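Putative acyl-CoA dehydrogenase (Burkholderia xenovorans, PDB 5JSC) is a putative acyl-CoA dehydrogenase, a flavin-adenine dinucleotide-containing protein of the acyl-CoA dehydrogenase family with four chains in its assembly. Local coordinates at residues 98-103 with 272-277; 160-165 with 191-196; 201-206 with 241-246; 267-272 with 373-378. One frame throughout, in Å; residues are numbered along the deposited sequence.

Contact 1. Residues 98-103 with 272-277. With SO4 (sulfate ion), chain S; EDO (1,2-ethanediol), chain O.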
loop_
_atom_site.group_PDB
_atom_site.type_symbol
_atom_site.label_atom_id
_atom_site.label_comp_id
_atom_site.label_asym_id
_atom_site.label_seq_id
_atom_site.Cartn_x
_atom_site.Cartn_y
_atom_site.Cartn_z
ATOM N N LEU C 98 -4.798 -6.113 -28.690
ATOM C CA LEU C 98 -4.476 -4.857 -29.363
ATOM C C LEU C 98 -3.703 -3.925 -28.440
ATOM O O LEU C 98 -2.660 -3.384 -28.824
ATOM C CB LEU C 98 -5.749 -4.185 -29.866
ATOM C CG LEU C 98 -6.387 -4.828 -31.097
ATOM C CD1 LEU C 98 -7.806 -4.295 -31.273
ATOM C CD2 LEU C 98 -5.552 -4.584 -32.347
ATOM N N ALA C 99 -4.185 -3.751 -27.204
ATOM C CA ALA C 99 -3.509 -2.855 -26.265
ATOM C C ALA C 99 -2.085 -3.316 -25.984
ATOM O O ALA C 99 -1.178 -2.489 -25.805
ATOM C CB ALA C 99 -4.299 -2.768 -24.961
ATOM N N LYS C 100 -1.867 -4.637 -25.944
ATOM C CA LYS C 100 -0.531 -5.174 -25.713
ATOM C C LYS C 100 0.454 -4.742 -26.796
ATOM O O LYS C 100 1.666 -4.733 -26.555
ATOM C CB LYS C 100 -0.610 -6.705 -25.627
ATOM C CG LYS C 100 0.691 -7.394 -25.237
ATOM C CD LYS C 100 0.466 -8.857 -24.885
ATOM C CE LYS C 100 -0.049 -9.649 -26.066
ATOM N NZ LYS C 100 -0.250 -11.090 -25.716
ATOM N N HIS C 101 -0.036 -4.372 -27.979
ATOM C CA HIS C 101 0.802 -3.915 -29.078
ATOM C C HIS C 101 0.701 -2.424 -29.356
ATOM O O HIS C 101 1.707 -1.816 -29.748
ATOM C CB HIS C 101 0.439 -4.657 -30.370
ATOM C CG HIS C 101 0.762 -6.117 -30.350
ATOM N ND1 HIS C 101 1.921 -6.624 -30.896
ATOM C CD2 HIS C 101 0.070 -7.182 -29.881
ATOM C CE1 HIS C 101 1.934 -7.939 -30.755
ATOM N NE2 HIS C 101 0.824 -8.303 -30.139
ATOM N N SER C 102 -0.480 -1.824 -29.183
ATOM C CA SER C 102 -0.721 -0.459 -29.656
ATOM C C SER C 102 -1.928 0.134 -28.955
ATOM O O SER C 102 -3.047 -0.373 -29.110
ATOM C CB SER C 102 -0.951 -0.441 -31.162
ATOM O OG SER C 102 -1.475 0.813 -31.565
ATOM N N GLY C 103 -1.721 1.231 -28.226
ATOM C CA GLY C 103 -2.859 1.934 -27.657
ATOM C C GLY C 103 -3.782 2.520 -28.708
ATOM O O GLY C 103 -4.990 2.611 -28.490
ATOM N N PHE C 272 -2.010 -3.644 -21.730
ATOM C CA PHE C 272 -0.916 -2.718 -21.451
ATOM C C PHE C 272 0.010 -3.282 -20.374
ATOM O O PHE C 272 1.242 -3.210 -20.501
ATOM C CB PHE C 272 -1.470 -1.357 -21.020
ATOM C CG PHE C 272 -2.173 -0.595 -22.121
ATOM C CD1 PHE C 272 -1.603 -0.469 -23.390
ATOM C CD2 PHE C 272 -3.405 0.012 -21.879
ATOM C CE1 PHE C 272 -2.249 0.239 -24.391
ATOM C CE2 PHE C 272 -4.056 0.724 -22.882
ATOM C CZ PHE C 272 -3.481 0.833 -24.142
ATOM N N ALA C 273 -0.563 -3.851 -19.306
ATOM C CA ALA C 273 0.254 -4.444 -18.246
ATOM C C ALA C 273 1.099 -5.601 -18.772
ATOM O O ALA C 273 2.275 -5.740 -18.402
ATOM C CB ALA C 273 -0.629 -4.903 -17.084
ATOM N N ARG C 274 0.522 -6.455 -19.625
ATOM C CA ARG C 274 1.309 -7.563 -20.158
ATOM C C ARG C 274 2.475 -7.061 -20.995
ATOM O O ARG C 274 3.563 -7.654 -20.977
ATOM C CB ARG C 274 0.430 -8.497 -20.990
ATOM C CG ARG C 274 -0.563 -9.307 -20.171
ATOM C CD ARG C 274 -1.055 -10.489 -20.992
ATOM N NE ARG C 274 -2.167 -11.226 -20.380
ATOM C CZ ARG C 274 -2.036 -12.164 -19.444
ATOM N NH1 ARG C 274 -0.840 -12.459 -18.959
ATOM N NH2 ARG C 274 -3.111 -12.804 -18.982
ATOM N N HIS C 275 2.272 -5.976 -21.747
ATOM C CA HIS C 275 3.389 -5.396 -22.489
ATOM C C HIS C 275 4.482 -4.934 -21.531
ATOM O O HIS C 275 5.668 -5.225 -21.735
ATOM C CB HIS C 275 2.882 -4.244 -23.362
ATOM C CG HIS C 275 3.875 -3.758 -24.371
ATOM N ND1 HIS C 275 3.583 -2.759 -25.276
ATOM C CD2 HIS C 275 5.157 -4.122 -24.615
ATOM C CE1 HIS C 275 4.639 -2.537 -26.040
ATOM N NE2 HIS C 275 5.604 -3.356 -25.667
ATOM N N ALA C 276 4.097 -4.242 -20.453
ATOM C CA ALA C 276 5.087 -3.793 -19.473
ATOM C C ALA C 276 5.801 -4.974 -18.826
ATOM O O ALA C 276 7.011 -4.914 -18.566
ATOM C CB ALA C 276 4.408 -2.929 -18.404
ATOM N N MET C 277 5.056 -6.038 -18.518
ATOM C CA MET C 277 5.655 -7.238 -17.935
ATOM C C MET C 277 6.725 -7.818 -18.850
ATOM O O MET C 277 7.818 -8.179 -18.398
ATOM C CB MET C 277 4.565 -8.279 -17.673
ATOM C CG MET C 277 5.048 -9.584 -17.050
ATOM S SD MET C 277 5.153 -9.425 -15.255
ATOM C CE MET C 277 6.869 -9.635 -14.921
HETATM S S SO4 S . 0.954 3.209 -29.853
HETATM O O1 SO4 S . 1.986 2.598 -30.688
HETATM O O2 SO4 S . -0.343 3.021 -30.491
HETATM O O3 SO4 S . 1.231 4.635 -29.698
HETATM O O4 SO4 S . 0.933 2.564 -28.542
HETATM C C1 EDO O . -6.063 -13.933 -20.792
HETATM O O1 EDO O . -5.577 -12.663 -20.366
HETATM C C2 EDO O . -5.787 -14.121 -22.276
HETATM O O2 EDO O . -4.472 -13.654 -22.587
HETATM O O HOH W 1 1.288 -1.433 -25.813
#
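Helix 88-101 meets the long helix 250-286 where A99 lays its methyl group on the aromatic ring of F272. A99 CB lies 3.7 Å from the centroid of the F272 ring, only 13° off the normal, a CH-pi contact over the middle of one face. At the edge of the same ring, near its plane, G103 CA approaches F272 CE1 to 3.7 Å. One turn further along the long helix, H275 has CG anti to its backbone N (chi1 -168°), which turns the imidazole toward K100. H275 ND1 and K100 O are 3.0 Å apart, but the angle is too poor for a hydrogen bond; a water lying in the imidazole plane instead joins H275 ND1 (2.7 Å) to A99 O (2.7 Å). Helices of the N-terminal and C-terminal domains of the acyl-CoA dehydrogenase fold meet here. Beside it, K100 CD rests on R274 CB at 3.9 Å, and the R274 guanidinium reaches E96 in a salt bridge and a 1,2-ethanediol at its edge. S102 is the N-cap of helix 103-122, its OG accepting from A105 N. That helix start also holds a sulfate: S102 OG donates to its O2 (2.7 Å), and G103 N to its O4 (3.0 Å).

Contact 2. Residues 160-165 with 191-196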
loop_
_atom_site.group_PDB
_atom_site.type_symbol
_atom_site.label_atom_id
_atom_site.label_comp_id
_atom_site.label_asym_id
_atom_site.label_seq_id
_atom_site.Cartn_x
_atom_site.Cartn_y
_atom_site.Cartn_z
ATOM N N LEU C 160 -27.002 19.092 -21.118
ATOM C CA LEU C 160 -27.329 19.218 -22.535
ATOM C C LEU C 160 -28.827 19.006 -22.708
ATOM O O LEU C 160 -29.370 17.994 -22.258
ATOM C CB LEU C 160 -26.541 18.211 -23.377
ATOM C CG LEU C 160 -26.937 18.216 -24.859
ATOM C CD1 LEU C 160 -26.320 19.390 -25.551
ATOM C CD2 LEU C 160 -26.522 16.937 -25.556
ATOM N N SER C 161 -29.505 19.979 -23.302
ATOM C CA SER C 161 -30.957 19.939 -23.394
ATOM C C SER C 161 -31.422 19.460 -24.765
ATOM O O SER C 161 -30.790 19.721 -25.791
ATOM C CB SER C 161 -31.561 21.316 -23.102
ATOM O OG SER C 161 -31.082 22.288 -24.014
ATOM N N ALA C 162 -32.545 18.748 -24.771
ATOM C CA ALA C 162 -33.205 18.337 -26.004
ATOM C C ALA C 162 -34.663 18.754 -25.892
ATOM O O ALA C 162 -35.419 18.174 -25.108
ATOM C CB ALA C 162 -33.070 16.833 -26.243
ATOM N N ARG C 163 -35.046 19.759 -26.669
ATOM C CA ARG C 163 -36.377 20.351 -26.624
ATOM C C ARG C 163 -37.195 19.865 -27.811
ATOM O O ARG C 163 -36.739 19.937 -28.954
ATOM C CB ARG C 163 -36.275 21.877 -26.643
ATOM C CG ARG C 163 -37.582 22.605 -26.842
ATOM C CD ARG C 163 -37.375 24.115 -26.786
ATOM N NE ARG C 163 -36.399 24.603 -27.765
ATOM C CZ ARG C 163 -36.706 24.970 -29.007
ATOM N NH1 ARG C 163 -37.960 24.893 -29.431
ATOM N NH2 ARG C 163 -35.762 25.411 -29.828
ATOM N N GLU C 164 -38.406 19.390 -27.542
ATOM C CA GLU C 164 -39.253 18.884 -28.613
ATOM C C GLU C 164 -39.827 20.042 -29.425
ATOM O O GLU C 164 -40.411 20.976 -28.866
ATOM C CB GLU C 164 -40.370 18.023 -28.027
ATOM C CG GLU C 164 -41.049 17.102 -29.025
ATOM C CD GLU C 164 -41.960 16.096 -28.348
ATOM O OE1 GLU C 164 -42.172 16.220 -27.121
ATOM O OE2 GLU C 164 -42.458 15.180 -29.039
ATOM N N ASP C 165 -39.651 19.986 -30.751
ATOM C CA ASP C 165 -40.187 21.000 -31.669
ATOM C C ASP C 165 -40.727 20.286 -32.908
ATOM O O ASP C 165 -39.989 20.036 -33.865
ATOM C CB ASP C 165 -39.136 22.040 -32.044
ATOM C CG ASP C 165 -39.659 23.057 -33.050
ATOM O OD1 ASP C 165 -40.864 23.392 -32.996
ATOM O OD2 ASP C 165 -38.869 23.521 -33.899
ATOM N N ALA C 191 -29.104 13.338 -23.755
ATOM C CA ALA C 191 -29.535 14.711 -23.523
ATOM C C ALA C 191 -30.749 14.713 -22.612
ATOM O O ALA C 191 -31.504 13.740 -22.550
ATOM C CB ALA C 191 -29.875 15.425 -24.846
ATOM N N ARG C 192 -30.944 15.832 -21.913
ATOM C CA ARG C 192 -32.071 15.953 -20.991
ATOM C C ARG C 192 -33.327 16.353 -21.758
ATOM O O ARG C 192 -33.421 17.469 -22.277
ATOM C CB ARG C 192 -31.776 16.966 -19.889
ATOM C CG ARG C 192 -32.939 17.112 -18.909
ATOM C CD ARG C 192 -32.526 17.865 -17.631
ATOM N NE ARG C 192 -31.320 17.253 -17.086
ATOM C CZ ARG C 192 -31.298 16.111 -16.398
ATOM N NH1 ARG C 192 -32.420 15.457 -16.126
ATOM N NH2 ARG C 192 -30.137 15.613 -15.995
ATOM N N THR C 193 -34.306 15.455 -21.799
ATOM C CA THR C 193 -35.605 15.758 -22.383
ATOM C C THR C 193 -36.656 16.127 -21.342
ATOM O O THR C 193 -37.697 16.681 -21.710
ATOM C CB THR C 193 -36.099 14.569 -23.225
ATOM O OG1 THR C 193 -35.883 13.350 -22.503
ATOM C CG2 THR C 193 -35.350 14.506 -24.543
ATOM N N GLY C 194 -36.421 15.829 -20.065
ATOM C CA GLY C 194 -37.200 16.420 -18.991
ATOM C C GLY C 194 -38.429 15.667 -18.535
ATOM O O GLY C 194 -39.291 16.269 -17.885
ATOM N N GLU C 195 -38.543 14.373 -18.840
ATOM C CA GLU C 195 -39.742 13.626 -18.452
ATOM C C GLU C 195 -39.938 13.616 -16.944
ATOM O O GLU C 195 -41.077 13.572 -16.459
ATOM C CB GLU C 195 -39.655 12.191 -18.967
ATOM C CG GLU C 195 -39.993 12.027 -20.439
ATOM C CD GLU C 195 -38.934 12.598 -21.377
ATOM O OE1 GLU C 195 -39.272 12.863 -22.543
ATOM O OE2 GLU C 195 -37.769 12.780 -20.955
ATOM N N ALA C 196 -38.839 13.646 -16.203
ATOM C CA ALA C 196 -38.833 13.599 -14.748
ATOM C C ALA C 196 -37.448 14.038 -14.302
ATOM O O ALA C 196 -36.541 14.158 -15.134
ATOM C CB ALA C 196 -39.179 12.188 -14.235
HETATM O O HOH W 2 -38.001 17.691 -24.289
#
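L160 O accepts the backbone N-H of R192 at 2.7 Å in a bond that is nearly straight (174°) and close to the carbonyl axis. The bond from A162 N to R192 O (2.9 Å) comes instead from above the carbonyl plane. Together they clasp R192 between L160 and A162, a single bridge of S161 with R192 in which the two chains run the same way. A162 CB touches both A191 CB (3.8 Å) and T193 CG2 (3.7 Å). L160 adds a methyl group: with CG anti to the backbone N (chi1 175°), its CD2 reaches A191 CB at 3.7 Å. Past the bridge a water donates to both A162 O and T193 O. T193 OG1 makes a short bond within its own segment, giving its proton to the syn lone pair of E195 OE2 at 2.5 Å, and also bonds S203 OG of strand 202-208. The R192 side chain leads away from the bridge; its NH2 bonds A156 O and M158 O, its NH1 G198 O. S161 pairs on its other side with D172 of strand 168-179, so the bridge couples the antiparallel sheet containing strand 161-165 to the mixed sheet containing strand 186-192, within the beta-rich middle domain of the acyl-CoA dehydrogenase fold.

Contact 3. Residues 201-206 with 241-246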
loop_
_atom_site.group_PDB
_atom_site.type_symbol
_atom_site.label_atom_id
_atom_site.label_comp_id
_atom_site.label_asym_id
_atom_site.label_seq_id
_atom_site.Cartn_x
_atom_site.Cartn_y
_atom_site.Cartn_z
ATOM N N GLY C 201 -34.890 11.826 -16.624
ATOM C CA GLY C 201 -35.226 12.828 -17.618
ATOM C C GLY C 201 -34.314 12.859 -18.832
ATOM O O GLY C 201 -34.235 13.877 -19.520
ATOM N N ILE C 202 -33.641 11.752 -19.127
ATOM C CA ILE C 202 -32.612 11.715 -20.162
ATOM C C ILE C 202 -33.093 10.833 -21.305
ATOM O O ILE C 202 -33.717 9.792 -21.074
ATOM C CB ILE C 202 -31.276 11.210 -19.577
ATOM C CG1 ILE C 202 -30.740 12.236 -18.545
ATOM C CG2 ILE C 202 -30.238 10.935 -20.672
ATOM C CD1 ILE C 202 -29.666 11.702 -17.604
ATOM N N SER C 203 -32.797 11.247 -22.537
ATOM C CA SER C 203 -33.062 10.435 -23.717
ATOM C C SER C 203 -31.780 10.302 -24.526
ATOM O O SER C 203 -30.868 11.124 -24.418
ATOM C CB SER C 203 -34.171 11.041 -24.596
ATOM O OG SER C 203 -35.394 11.128 -23.877
ATOM N N ALA C 204 -31.718 9.251 -25.344
ATOM C CA ALA C 204 -30.565 8.959 -26.186
ATOM C C ALA C 204 -30.922 9.183 -27.651
ATOM O O ALA C 204 -32.029 8.849 -28.081
ATOM C CB ALA C 204 -30.104 7.515 -25.986
ATOM N N PHE C 205 -29.976 9.732 -28.425
ATOM C CA PHE C 205 -30.186 10.027 -29.843
ATOM C C PHE C 205 -28.984 9.589 -30.662
ATOM O O PHE C 205 -27.848 9.740 -30.215
ATOM C CB PHE C 205 -30.392 11.535 -30.100
ATOM C CG PHE C 205 -31.575 12.124 -29.394
ATOM C CD1 PHE C 205 -31.444 12.660 -28.112
ATOM C CD2 PHE C 205 -32.820 12.154 -30.013
ATOM C CE1 PHE C 205 -32.531 13.209 -27.469
ATOM C CE2 PHE C 205 -33.912 12.706 -29.366
ATOM C CZ PHE C 205 -33.771 13.233 -28.096
ATOM N N VAL C 206 -29.214 9.090 -31.877
ATOM C CA VAL C 206 -28.131 8.979 -32.852
ATOM C C VAL C 206 -28.072 10.279 -33.636
ATOM O O VAL C 206 -29.057 10.679 -34.273
ATOM C CB VAL C 206 -28.319 7.786 -33.799
ATOM C CG1 VAL C 206 -27.106 7.694 -34.728
ATOM C CG2 VAL C 206 -28.499 6.505 -33.005
ATOM N N SER C 241 -37.285 10.323 -34.868
ATOM C CA SER C 241 -36.989 8.956 -35.273
ATOM C C SER C 241 -35.542 8.549 -35.018
ATOM O O SER C 241 -35.207 7.374 -35.214
ATOM C CB SER C 241 -37.316 8.782 -36.755
ATOM O OG SER C 241 -36.579 9.704 -37.537
ATOM N N GLN C 242 -34.680 9.478 -34.599
ATOM C CA GLN C 242 -33.307 9.161 -34.235
ATOM C C GLN C 242 -33.147 8.863 -32.752
ATOM O O GLN C 242 -32.027 8.583 -32.305
ATOM C CB GLN C 242 -32.370 10.313 -34.619
ATOM C CG GLN C 242 -32.137 10.495 -36.109
ATOM C CD GLN C 242 -31.395 9.329 -36.732
ATOM O OE1 GLN C 242 -31.995 8.329 -37.110
ATOM N NE2 GLN C 242 -30.078 9.450 -36.829
ATOM N N MET C 243 -34.223 8.928 -31.975
ATOM C CA MET C 243 -34.130 8.583 -30.564
ATOM C C MET C 243 -33.934 7.083 -30.404
ATOM O O MET C 243 -34.583 6.282 -31.084
ATOM C CB MET C 243 -35.388 9.028 -29.814
ATOM C CG MET C 243 -35.316 8.760 -28.317
ATOM S SD MET C 243 -36.778 9.276 -27.410
ATOM C CE MET C 243 -36.662 11.056 -27.594
ATOM N N LEU C 244 -33.005 6.709 -29.522
ATOM C CA LEU C 244 -32.803 5.318 -29.141
ATOM C C LEU C 244 -33.633 5.025 -27.900
ATOM O O LEU C 244 -33.410 5.622 -26.841
ATOM C CB LEU C 244 -31.327 5.033 -28.869
ATOM C CG LEU C 244 -30.376 5.154 -30.050
ATOM C CD1 LEU C 244 -28.920 5.052 -29.564
ATOM C CD2 LEU C 244 -30.669 4.070 -31.083
ATOM N N GLY C 245 -34.581 4.104 -28.030
ATOM C CA GLY C 245 -35.433 3.785 -26.912
ATOM C C GLY C 245 -36.492 4.850 -26.687
ATOM O O GLY C 245 -36.684 5.779 -27.480
ATOM N N ALA C 246 -37.171 4.703 -25.564
ATOM C CA ALA C 246 -38.296 5.556 -25.243
ATOM C C ALA C 246 -37.825 6.864 -24.609
ATOM O O ALA C 246 -36.761 6.916 -23.982
ATOM C CB ALA C 246 -39.249 4.838 -24.292
HETATM O O HOH W 3 -33.962 7.350 -24.946
#
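M243 lies beside F205 as an antiparallel, non-hydrogen-bonded pair where the short, weakly bonded strand 243-244, outermost within this chain in the mixed sheet, runs next to strand 202-208 of the middle domain. Its side chain starts with CB 3.8 Å from A204 O and also against F205 CE2. CG passes closer to the same carbonyl, 3.3 Å from A204 O. The chain runs extended through CG and SD, and SD meets the F205 ring obliquely, 5.5 Å from its centroid and 36° off the normal, a Met-aromatic contact. A bend at the last torsion (chi3 -67°) folds the methyl group back, so that CE touches F205 CZ at 3.7 Å and S203 CB at 3.9 Å. Y169 meets the F205 ring from outside the two segments. The backbones are tied on either side of this pair: L244 N gives its proton to A204 O (2.8 Å), coming from 44° above the carbonyl plane, and V206 N binds Q242 O (2.9 Å). Q242 folds at chi2, bringing NE2 to V206 O for a weak bond; its stronger partner is Y131 OH. On the sheet face carrying A204 and L244, the two CB atoms face each other, and V206 CG2 packs on CG and both methyl groups of L244. L253 of helix 250-286 and I119 of helix 103-122 cover that side. Beyond L244 a water links the two backbones, accepting from A204 N and donating to A246 O and, at 2.6 Å, to L244 O.

Contact 4. Residues 267-272 with 373-378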
loop_
_atom_site.group_PDB
_atom_site.type_symbol
_atom_site.label_atom_id
_atom_site.label_comp_id
_atom_site.label_asym_id
_atom_site.label_seq_id
_atom_site.Cartn_x
_atom_site.Cartn_y
_atom_site.Cartn_z
ATOM N N ALA C 267 -9.812 -5.197 -19.833
ATOM C CA ALA C 267 -8.994 -6.022 -20.717
ATOM C C ALA C 267 -7.885 -5.206 -21.379
ATOM O O ALA C 267 -6.748 -5.679 -21.504
ATOM C CB ALA C 267 -9.883 -6.693 -21.766
ATOM N N ALA C 268 -8.191 -3.980 -21.811
ATOM C CA ALA C 268 -7.142 -3.136 -22.384
ATOM C C ALA C 268 -6.063 -2.836 -21.353
ATOM O O ALA C 268 -4.866 -2.905 -21.660
ATOM C CB ALA C 268 -7.729 -1.835 -22.935
ATOM N N SER C 269 -6.469 -2.515 -20.121
ATOM C CA SER C 269 -5.509 -2.286 -19.042
ATOM C C SER C 269 -4.589 -3.483 -18.877
ATOM O O SER C 269 -3.364 -3.342 -18.748
ATOM C CB SER C 269 -6.250 -2.033 -17.725
ATOM O OG SER C 269 -7.095 -0.904 -17.798
ATOM N N LEU C 270 -5.180 -4.673 -18.876
ATOM C CA LEU C 270 -4.426 -5.912 -18.753
ATOM C C LEU C 270 -3.430 -6.072 -19.895
ATOM O O LEU C 270 -2.288 -6.489 -19.671
ATOM C CB LEU C 270 -5.418 -7.078 -18.718
ATOM C CG LEU C 270 -4.887 -8.499 -18.855
ATOM C CD1 LEU C 270 -3.953 -8.825 -17.698
ATOM C CD2 LEU C 270 -6.069 -9.481 -18.889
ATOM N N GLY C 271 -3.850 -5.763 -21.126
ATOM C CA GLY C 271 -2.928 -5.842 -22.254
ATOM C C GLY C 271 -1.745 -4.899 -22.117
ATOM O O GLY C 271 -0.597 -5.279 -22.364
ATOM N N PHE C 272 -2.010 -3.644 -21.730
ATOM C CA PHE C 272 -0.916 -2.718 -21.451
ATOM C C PHE C 272 0.010 -3.282 -20.374
ATOM O O PHE C 272 1.242 -3.210 -20.501
ATOM C CB PHE C 272 -1.470 -1.357 -21.020
ATOM C CG PHE C 272 -2.173 -0.595 -22.121
ATOM C CD1 PHE C 272 -1.603 -0.469 -23.390
ATOM C CD2 PHE C 272 -3.405 0.012 -21.879
ATOM C CE1 PHE C 272 -2.249 0.239 -24.391
ATOM C CE2 PHE C 272 -4.056 0.724 -22.882
ATOM C CZ PHE C 272 -3.481 0.833 -24.142
ATOM N N ARG C 373 2.352 6.858 -20.005
ATOM C CA ARG C 373 1.373 7.856 -20.435
ATOM C C ARG C 373 0.034 7.224 -20.790
ATOM O O ARG C 373 -1.019 7.770 -20.448
ATOM C CB ARG C 373 1.922 8.659 -21.614
ATOM C CG ARG C 373 3.115 9.523 -21.192
ATOM C CD ARG C 373 3.551 10.491 -22.273
ATOM N NE ARG C 373 4.370 9.818 -23.259
ATOM C CZ ARG C 373 3.961 9.485 -24.473
ATOM N NH1 ARG C 373 2.732 9.792 -24.879
ATOM N NH2 ARG C 373 4.793 8.858 -25.292
ATOM N N GLU C 374 0.059 6.069 -21.456
ATOM C CA GLU C 374 -1.169 5.478 -21.977
ATOM C C GLU C 374 -2.114 5.044 -20.861
ATOM O O GLU C 374 -3.339 5.169 -20.991
ATOM C CB GLU C 374 -0.817 4.283 -22.859
ATOM C CG GLU C 374 -1.990 3.737 -23.632
ATOM C CD GLU C 374 -2.294 4.578 -24.855
ATOM O OE1 GLU C 374 -1.399 4.720 -25.718
ATOM O OE2 GLU C 374 -3.416 5.111 -24.946
ATOM N N ILE C 375 -1.579 4.501 -19.765
ATOM C CA ILE C 375 -2.465 3.859 -18.798
ATOM C C ILE C 375 -3.263 4.869 -17.983
ATOM O O ILE C 375 -4.348 4.534 -17.493
ATOM C CB ILE C 375 -1.658 2.922 -17.873
ATOM C CG1 ILE C 375 -2.589 2.029 -17.036
ATOM C CG2 ILE C 375 -0.688 3.712 -16.980
ATOM C CD1 ILE C 375 -3.491 1.118 -17.873
ATOM N N ARG C 376 -2.773 6.105 -17.843
ATOM C CA ARG C 376 -3.308 6.969 -16.793
ATOM C C ARG C 376 -4.789 7.263 -17.002
ATOM O O ARG C 376 -5.565 7.269 -16.036
ATOM C CB ARG C 376 -2.499 8.268 -16.712
ATOM C CG ARG C 376 -2.823 9.120 -15.481
ATOM C CD ARG C 376 -2.648 8.309 -14.209
ATOM N NE ARG C 376 -3.092 8.957 -12.973
ATOM C CZ ARG C 376 -4.355 8.941 -12.547
ATOM N NH1 ARG C 376 -5.299 8.383 -13.303
ATOM N NH2 ARG C 376 -4.695 9.500 -11.385
ATOM N N ALA C 377 -5.212 7.456 -18.260
ATOM C CA ALA C 377 -6.611 7.784 -18.518
ATOM C C ALA C 377 -7.558 6.622 -18.252
ATOM O O ALA C 377 -8.747 6.861 -18.024
ATOM C CB ALA C 377 -6.803 8.251 -19.964
ATOM N N LEU C 378 -7.074 5.374 -18.275
ATOM C CA LEU C 378 -7.998 4.251 -18.123
ATOM C C LEU C 378 -8.529 4.137 -16.703
ATOM O O LEU C 378 -9.515 3.429 -16.481
ATOM C CB LEU C 378 -7.336 2.934 -18.544
ATOM C CG LEU C 378 -7.309 2.678 -20.063
ATOM C CD1 LEU C 378 -6.379 3.632 -20.812
ATOM C CD2 LEU C 378 -6.957 1.234 -20.387
#
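E374 sets its CG over the face of the F272 ring opposite the one occupied by A99. CG is 3.7 Å from the centroid, 29° off the normal, a CH-pi contact displaced toward F272 CZ. With CG anti to the backbone N and the chain bent at chi2 (79°), the carboxylate lies nearly parallel to the ring, their planes 13° apart; E374 OE2 is hydrogen-bonded to H226 NE2. Next, I375 brings CD1 against S269 and F272, 4.1 Å from S269 CA and 4.2 Å from F272 CD2; the I375 side chain also touches Q347 and I350 of helix 332-356. Helix 367-376 is joined in this way to helix 250-286 within the C-terminal helical domain of the acyl-CoA dehydrogenase fold. R376 faces the other way and forms a salt bridge with D351 of the third subunit; A377 touches the flavin-adenine dinucleotide. L378 turns back to the long helix. Its CD2 is 3.4 Å from S269 OG, at the edge of the F272 ring 3.9 Å from CE2, and 4.1 Å from A268 CB. The S269 hydroxyl finds its hydrogen-bonding partner in V265 O, inside its own helix, and meets L378 only by van der Waals contact.

Contacts 1 and 4, with centres 8 Å apart, share F272 and together bind helix 250-286 to helix 88-101 and to helix 367-376; they also touch directly, G103 CA lying 3.7 Å from E374 OE1. Contacts 2 and 3, with centres 10 Å apart, belong to the middle domain and meet through neighbouring strands 186-192 and 202-208, where T193 OG1 and S203 OG are 2.7 Å apart. The two pairs are well separated: the centres of contacts 3 and 4 are 31 Å apart and those of contacts 1 and 2 are 41 Å apart. A bound flavin-adenine dinucleotide lies about 7 Å from the L378 side chain; those of F272 and L160 are each about 10 Å from one.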